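Local coordinates for protein putative oxidoreductase (Klebsiella pneumoniae subsp. pneumoniae MGH 78578, PDB 3E82) that probably acts as an NAD(P)-dependent oxidoreductase of the Gfo/Idh/MocA family, with a nucleotide-binding Rossmann domain followed by an alpha/beta domain, on a substrate not yet established, at residues Arg137-Ile140 and Thr144-Ala147; Gly175-Leu180 and Ala332-Ala337; Gln187-Gln190 and Leu194-Ser197. All blocks are in the same frame, centred on the assembly; numbering follows the deposited sequence.

Contact 1: residues Arg137-Ile140 and Thr144-Ala147; sequences RQVI and TLGA
V139, near the C-terminal end of helix 131-142, meets T144 and L145 in the loop that leads from that helix to strand 148-156. From CB of V139 the branch that does the touching is CG1, set opposite the backbone N (chi1 177°). That torsion lays CG1 beside the carbonyl carbon, and hence on the C-terminal side of the residue, where the chain returns. There CG1 of V139 lies 3.8 Å from CB of T144 and is equally close to CG of L145, whose side chain runs across it at about a right angle; CD2 of L145 is the next atom along. The other methyl of L145, CD1, reaches CG1 of I140 at 4.2 Å, a looser touch. Beyond the two segments, V139 also packs on L280 and I282 of strand 280-284.

The polar part is carried by backbone and water. N of T144 gives a weak hydrogen bond to O of V139, at 3.5 Å and bent to 136°. A water is gripped by three stronger bonds: it donates to O of I140 (2.8 Å) and to O of G146 (2.9 Å), and accepts from N of L145 (2.8 Å). OG1 of T144 is bound to OE1 of Q142. With one weak direct bond and three firm bonds through the water, the polar link between helix end and loop rests chiefly on that bridge, while V139, I140 and L145 add an apolar seam beside it.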
loop_
_atom_site.group_PDB
_atom_site.type_symbol
_atom_site.label_atom_id
_atom_site.label_comp_id
_atom_site.label_asym_id
_atom_site.label_seq_id
_atom_site.Cartn_x
_atom_site.Cartn_y
_atom_site.Cartn_z
ATOM N N ARG B 137 11.174 11.724 -10.049
ATOM C CA ARG B 137 10.829 11.985 -11.440
ATOM C C ARG B 137 12.062 11.779 -12.313
ATOM O O ARG B 137 11.979 11.215 -13.400
ATOM C CB ARG B 137 10.319 13.419 -11.609
ATOM C CG ARG B 137 9.782 13.725 -13.008
ATOM C CD ARG B 137 9.429 15.206 -13.161
ATOM N NE ARG B 137 8.956 15.526 -14.509
ATOM C CZ ARG B 137 7.681 15.490 -14.894
ATOM N NH1 ARG B 137 6.728 15.155 -14.033
ATOM N NH2 ARG B 137 7.358 15.777 -16.152
ATOM N N GLN B 138 13.203 12.245 -11.816
ATOM C CA GLN B 138 14.462 12.131 -12.536
ATOM C C GLN B 138 14.836 10.676 -12.796
ATOM O O GLN B 138 15.204 10.318 -13.906
ATOM C CB GLN B 138 15.575 12.817 -11.740
ATOM C CG GLN B 138 16.955 12.664 -12.346
ATOM C CD GLN B 138 18.047 13.248 -11.461
ATOM O OE1 GLN B 138 18.211 12.849 -10.297
ATOM N NE2 GLN B 138 18.801 14.195 -12.004
ATOM N N VAL B 139 14.742 9.839 -11.770
ATOM C CA VAL B 139 15.082 8.427 -11.937
ATOM C C VAL B 139 14.141 7.753 -12.938
ATOM O O VAL B 139 14.588 7.001 -13.804
ATOM C CB VAL B 139 15.031 7.670 -10.592
ATOM C CG1 VAL B 139 15.328 6.189 -10.819
ATOM C CG2 VAL B 139 16.052 8.275 -9.620
ATOM N N ILE B 140 12.845 8.032 -12.830
ATOM C CA ILE B 140 11.874 7.449 -13.751
ATOM C C ILE B 140 12.162 7.857 -15.198
ATOM O O ILE B 140 12.228 7.008 -16.094
ATOM C CB ILE B 140 10.427 7.892 -13.418
ATOM C CG1 ILE B 140 10.017 7.351 -12.042
ATOM C CG2 ILE B 140 9.468 7.406 -14.518
ATOM C CD1 ILE B 140 8.646 7.824 -11.561
ATOM N N THR B 144 15.926 4.469 -15.786
ATOM C CA THR B 144 16.601 3.588 -14.846
ATOM C C THR B 144 15.763 2.438 -14.293
ATOM O O THR B 144 16.295 1.359 -14.011
ATOM C CB THR B 144 17.143 4.390 -13.652
ATOM O OG1 THR B 144 17.902 5.502 -14.138
ATOM C CG2 THR B 144 18.033 3.512 -12.774
ATOM N N LEU B 145 14.462 2.655 -14.128
ATOM C CA LEU B 145 13.603 1.615 -13.582
ATOM C C LEU B 145 12.895 0.818 -14.668
ATOM O O LEU B 145 12.127 -0.094 -14.365
ATOM C CB LEU B 145 12.543 2.234 -12.660
ATOM C CG LEU B 145 13.017 3.239 -11.609
ATOM C CD1 LEU B 145 11.817 3.785 -10.848
ATOM C CD2 LEU B 145 14.004 2.570 -10.664
ATOM N N GLY B 146 13.170 1.143 -15.927
ATOM C CA GLY B 146 12.483 0.466 -17.010
ATOM C C GLY B 146 11.074 1.034 -16.962
ATOM O O GLY B 146 10.901 2.175 -16.540
ATOM N N ALA B 147 10.068 0.261 -17.366
ATOM C CA ALA B 147 8.687 0.741 -17.319
ATOM C C ALA B 147 8.170 0.702 -15.881
ATOM O O ALA B 147 8.280 -0.326 -15.203
ATOM C CB ALA B 147 7.796 -0.119 -18.216
HETATM O O HOH W 1 12.568 4.315 -15.441
#

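Contact 2: residues Gly175-Leu180 and Ala332-Ala337; sequences GLWFDL and AAVRSA
Two helices of the alpha/beta domain pack here: the first turn of helix 176-192 lies nearly antiparallel to the later part of helix 320-339. The axes of the short segments 176-180 and 332-337 run at 165° and approach to 11.6 Å, a wide spacing bridged mainly by one large aromatic side chain, W177, against the aliphatic A333 and V334.

CB of W177 points toward helix 320-339, and the indole, set opposite the backbone N (chi1 -177°), reaches across to it. NE1 of the five-membered ring of W177 lies 3.5 Å from CB of A333, and CZ2 of its six-membered ring 3.6 Å from the same CB, which comes in obliquely. CG2 of V334 meets the rim of the indole near the ring plane, 3.7 Å from CD1 of W177; the two side chains run alongside each other with their ends pointing opposite ways. CG2 of V334 also lies at the edge of the F178 ring, near its plane, 4.1 Å from CE1 of F178, whose side chain is nearly perpendicular to that of V334. This methyl is therefore shared by two aromatic edges, the indole of a buried residue and the phenyl of an exposed one. The closeness of NE1 to a methyl leaves no polar atom stranded, because the indole N-H is hydrogen-bonded to O of L330, one turn earlier on the partner helix. That bond gives the otherwise apolar contact a polar fix and probably helps to set the rotation of the ring.

Both helices rest on the large mixed sheet: W177 packs on I202 of strand 197-203 and on A215 and V217 of strand 214-220, while A333 touches V198 and V217. W177 and A333 thus meet over two neighbouring strands, with F178 at the exposed margin.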
loop_
_atom_site.group_PDB
_atom_site.type_symbol
_atom_site.label_atom_id
_atom_site.label_comp_id
_atom_site.label_asym_id
_atom_site.label_seq_id
_atom_site.Cartn_x
_atom_site.Cartn_y
_atom_site.Cartn_z
ATOM N N GLY B 175 -9.670 16.948 7.648
ATOM C CA GLY B 175 -9.469 15.530 7.410
ATOM C C GLY B 175 -8.126 15.354 6.729
ATOM O O GLY B 175 -7.700 16.209 5.947
ATOM N N LEU B 176 -7.457 14.246 7.018
ATOM C CA LEU B 176 -6.145 13.987 6.447
ATOM C C LEU B 176 -6.162 13.943 4.917
ATOM O O LEU B 176 -5.348 14.599 4.266
ATOM C CB LEU B 176 -5.597 12.668 7.003
ATOM C CG LEU B 176 -4.141 12.308 6.721
ATOM C CD1 LEU B 176 -3.231 13.301 7.423
ATOM C CD2 LEU B 176 -3.863 10.901 7.233
ATOM N N TRP B 177 -7.090 13.174 4.350
ATOM C CA TRP B 177 -7.184 13.040 2.896
ATOM C C TRP B 177 -7.286 14.389 2.200
ATOM O O TRP B 177 -6.505 14.686 1.304
ATOM C CB TRP B 177 -8.387 12.164 2.512
ATOM C CG TRP B 177 -8.527 11.912 1.026
ATOM C CD1 TRP B 177 -9.660 12.074 0.268
ATOM C CD2 TRP B 177 -7.505 11.459 0.120
ATOM N NE1 TRP B 177 -9.405 11.754 -1.044
ATOM C CE2 TRP B 177 -8.092 11.376 -1.164
ATOM C CE3 TRP B 177 -6.154 11.119 0.269
ATOM C CZ2 TRP B 177 -7.373 10.966 -2.293
ATOM C CZ3 TRP B 177 -5.438 10.709 -0.861
ATOM C CH2 TRP B 177 -6.053 10.638 -2.122
ATOM N N PHE B 178 -8.243 15.209 2.620
ATOM C CA PHE B 178 -8.435 16.523 2.021
ATOM C C PHE B 178 -7.259 17.473 2.180
ATOM O O PHE B 178 -7.014 18.306 1.306
ATOM C CB PHE B 178 -9.696 17.187 2.580
ATOM C CG PHE B 178 -10.867 17.117 1.649
ATOM C CD1 PHE B 178 -11.443 15.892 1.323
ATOM C CD2 PHE B 178 -11.383 18.276 1.080
ATOM C CE1 PHE B 178 -12.520 15.822 0.441
ATOM C CE2 PHE B 178 -12.454 18.220 0.197
ATOM C CZ PHE B 178 -13.026 16.991 -0.124
ATOM N N ASP B 179 -6.531 17.360 3.284
ATOM C CA ASP B 179 -5.395 18.245 3.505
ATOM C C ASP B 179 -4.119 17.820 2.795
ATOM O O ASP B 179 -3.480 18.628 2.120
ATOM C CB ASP B 179 -5.085 18.386 5.002
ATOM C CG ASP B 179 -6.225 19.018 5.780
ATOM O OD1 ASP B 179 -6.858 19.963 5.262
ATOM O OD2 ASP B 179 -6.477 18.573 6.919
ATOM N N LEU B 180 -3.746 16.555 2.942
ATOM C CA LEU B 180 -2.510 16.079 2.339
ATOM C C LEU B 180 -2.663 15.300 1.043
ATOM O O LEU B 180 -1.706 15.170 0.283
ATOM C CB LEU B 180 -1.747 15.268 3.380
ATOM C CG LEU B 180 -1.521 16.177 4.592
ATOM C CD1 LEU B 180 -1.635 15.381 5.862
ATOM C CD2 LEU B 180 -0.174 16.867 4.475
ATOM N N ALA B 332 -13.479 11.439 -5.962
ATOM C CA ALA B 332 -13.702 10.067 -6.398
ATOM C C ALA B 332 -13.247 9.093 -5.303
ATOM O O ALA B 332 -13.912 8.089 -5.046
ATOM C CB ALA B 332 -12.946 9.797 -7.692
ATOM N N ALA B 333 -12.125 9.394 -4.653
ATOM C CA ALA B 333 -11.610 8.526 -3.590
ATOM C C ALA B 333 -12.598 8.462 -2.432
ATOM O O ALA B 333 -12.797 7.405 -1.832
ATOM C CB ALA B 333 -10.254 9.035 -3.083
ATOM N N VAL B 334 -13.208 9.601 -2.119
ATOM C CA VAL B 334 -14.169 9.657 -1.027
ATOM C C VAL B 334 -15.434 8.880 -1.390
ATOM O O VAL B 334 -16.003 8.192 -0.546
ATOM C CB VAL B 334 -14.527 11.127 -0.664
ATOM C CG1 VAL B 334 -15.653 11.153 0.374
ATOM C CG2 VAL B 334 -13.292 11.834 -0.104
ATOM N N ARG B 335 -15.873 8.979 -2.639
ATOM C CA ARG B 335 -17.063 8.243 -3.056
ATOM C C ARG B 335 -16.788 6.745 -2.979
ATOM O O ARG B 335 -17.636 5.965 -2.553
ATOM C CB ARG B 335 -17.450 8.584 -4.491
ATOM C CG ARG B 335 -18.051 9.950 -4.694
ATOM C CD ARG B 335 -18.801 9.963 -6.013
ATOM N NE ARG B 335 -17.922 9.731 -7.157
ATOM C CZ ARG B 335 -17.135 10.660 -7.690
ATOM N NH1 ARG B 335 -17.118 11.881 -7.178
ATOM N NH2 ARG B 335 -16.378 10.377 -8.741
ATOM N N SER B 336 -15.604 6.346 -3.418
ATOM C CA SER B 336 -15.219 4.939 -3.394
ATOM C C SER B 336 -15.179 4.450 -1.950
ATOM O O SER B 336 -15.639 3.354 -1.630
ATOM C CB SER B 336 -13.841 4.768 -4.032
ATOM O OG SER B 336 -13.394 3.432 -3.930
ATOM N N ALA B 337 -14.615 5.273 -1.077
ATOM C CA ALA B 337 -14.512 4.917 0.327
ATOM C C ALA B 337 -15.895 4.727 0.961
ATOM O O ALA B 337 -16.089 3.835 1.774
ATOM C CB ALA B 337 -13.726 5.989 1.077
#

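Contact 3: residues Gln187-Gln190 and Leu194-Ser197; sequences QALQ and LPQS
Torsions of L189 direct its CD2 methyl at the segment L194-S197. With chi1 at -60°, CG sits beside the backbone N and opposite the carbonyl carbon; chi2 of -179° sends CD1 on in the extended line and leaves CD2 as the side branch, which is the one turned to the loop. The bond from CA to CB does not itself aim at the loop, and it is the far end of the side chain that makes up the distance.

CD2 of L189 is the one side-chain atom of segment 187-190 that carries the contact. CD2 of L189 comes to 3.7 Å from CD of P195, the ring carbon next to the imide nitrogen, and the two side chains meet at a slant. CA of L194 lies 4.2 Å from CD2 of L189, so this methyl rests where the main chain passes from L194 into the proline. The side chain of L194 starts in the other direction but curls back, bringing its own CD2 to 4.2 Å from CD2 of L189 in a tip-to-tip methyl contact. All these are dispersion contacts, and the two at the longer distance are loose. The nearest CA atoms, those of L189 and L194, are 5.8 Å apart, which shows how closely the chain doubles back after leaving the helix.

Helix 320-339 completes the apolar cluster: L189 packs on A325 and V326, and L194 also touches A325. Further on, Q196 and S197 both face N220 in a classic beta bulge, and OG of S197 is hydrogen-bonded to ND2 of N220. The segments therefore form a tight helix-to-strand connection, in which a leucine of helix 176-192 covers the Leu-Pro step that leads into strand 197-203, an edge strand of the mixed sheet within this chain.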
loop_
_atom_site.group_PDB
_atom_site.type_symbol
_atom_site.label_atom_id
_atom_site.label_comp_id
_atom_site.label_asym_id
_atom_site.label_seq_id
_atom_site.Cartn_x
_atom_site.Cartn_y
_atom_site.Cartn_z
ATOM N N GLN B 187 1.163 15.333 -7.899
ATOM C CA GLN B 187 2.432 14.776 -8.370
ATOM C C GLN B 187 2.186 13.561 -9.264
ATOM O O GLN B 187 2.821 13.408 -10.309
ATOM C CB GLN B 187 3.329 14.386 -7.180
ATOM C CG GLN B 187 3.953 15.578 -6.462
ATOM C CD GLN B 187 4.568 15.231 -5.100
ATOM O OE1 GLN B 187 4.325 14.157 -4.543
ATOM N NE2 GLN B 187 5.353 16.160 -4.552
ATOM N N ALA B 188 1.256 12.702 -8.859
ATOM C CA ALA B 188 0.936 11.513 -9.640
ATOM C C ALA B 188 0.376 11.871 -11.020
ATOM O O ALA B 188 0.783 11.294 -12.031
ATOM C CB ALA B 188 -0.064 10.637 -8.879
ATOM N N LEU B 189 -0.555 12.820 -11.067
ATOM C CA LEU B 189 -1.154 13.220 -12.335
ATOM C C LEU B 189 -0.105 13.836 -13.257
ATOM O O LEU B 189 -0.094 13.584 -14.458
ATOM C CB LEU B 189 -2.298 14.217 -12.089
ATOM C CG LEU B 189 -3.444 13.699 -11.215
ATOM C CD1 LEU B 189 -4.525 14.768 -11.061
ATOM C CD2 LEU B 189 -4.016 12.438 -11.839
ATOM N N GLN B 190 0.781 14.645 -12.685
ATOM C CA GLN B 190 1.843 15.278 -13.463
ATOM C C GLN B 190 2.725 14.206 -14.111
ATOM O O GLN B 190 3.137 14.331 -15.265
ATOM C CB GLN B 190 2.694 16.180 -12.563
ATOM C CG GLN B 190 2.074 17.539 -12.242
ATOM C CD GLN B 190 2.062 18.483 -13.443
ATOM O OE1 GLN B 190 1.053 18.623 -14.139
ATOM N NE2 GLN B 190 3.197 19.121 -13.697
ATOM N N LEU B 194 -4.175 11.274 -16.199
ATOM C CA LEU B 194 -5.348 10.810 -15.453
ATOM C C LEU B 194 -5.480 9.294 -15.336
ATOM O O LEU B 194 -5.251 8.563 -16.289
ATOM C CB LEU B 194 -6.637 11.338 -16.099
ATOM C CG LEU B 194 -6.805 12.846 -16.260
ATOM C CD1 LEU B 194 -8.137 13.139 -16.959
ATOM C CD2 LEU B 194 -6.753 13.504 -14.892
ATOM N N PRO B 195 -5.866 8.803 -14.152
ATOM C CA PRO B 195 -6.029 7.362 -13.958
ATOM C C PRO B 195 -7.353 6.935 -14.574
ATOM O O PRO B 195 -8.239 7.773 -14.806
ATOM C CB PRO B 195 -6.036 7.221 -12.441
ATOM C CG PRO B 195 -6.741 8.501 -12.008
ATOM C CD PRO B 195 -6.097 9.543 -12.897
ATOM N N GLN B 196 -7.487 5.642 -14.843
ATOM C CA GLN B 196 -8.715 5.113 -15.414
ATOM C C GLN B 196 -9.802 4.995 -14.350
ATOM O O GLN B 196 -10.984 5.173 -14.640
ATOM C CB GLN B 196 -8.465 3.747 -16.047
ATOM C CG GLN B 196 -9.671 3.193 -16.797
ATOM C CD GLN B 196 -9.286 2.120 -17.791
ATOM O OE1 GLN B 196 -8.361 2.305 -18.576
ATOM N NE2 GLN B 196 -9.998 1.002 -17.775
ATOM N N SER B 197 -9.403 4.685 -13.118
ATOM C CA SER B 197 -10.357 4.565 -12.016
ATOM C C SER B 197 -9.668 4.840 -10.686
ATOM O O SER B 197 -8.445 4.792 -10.586
ATOM C CB SER B 197 -10.991 3.176 -12.000
ATOM O OG SER B 197 -10.059 2.188 -11.607
#

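All three contacts belong to the alpha/beta domain. Contacts 1 and 3 are local helix-to-strand connections, each with three residues between its segments, whereas contact 2 joins segments with 151 residues between them. Contacts 2 and 3 share helix 176-192, near its start and its end, with centres about 15 Å apart, and both involve helix 320-339, directly in contact 2 and as a neighbour in contact 3. Contacts 1 and 3 touch through R137 NH1 and Q190 O, 3.9 Å apart. Each is partly buried, combining sheltered and more accessible residues. Contact 1 alone has a water bridge between its segments; contact 2 is aromatic against aliphatic, and contact 3 wholly aliphatic.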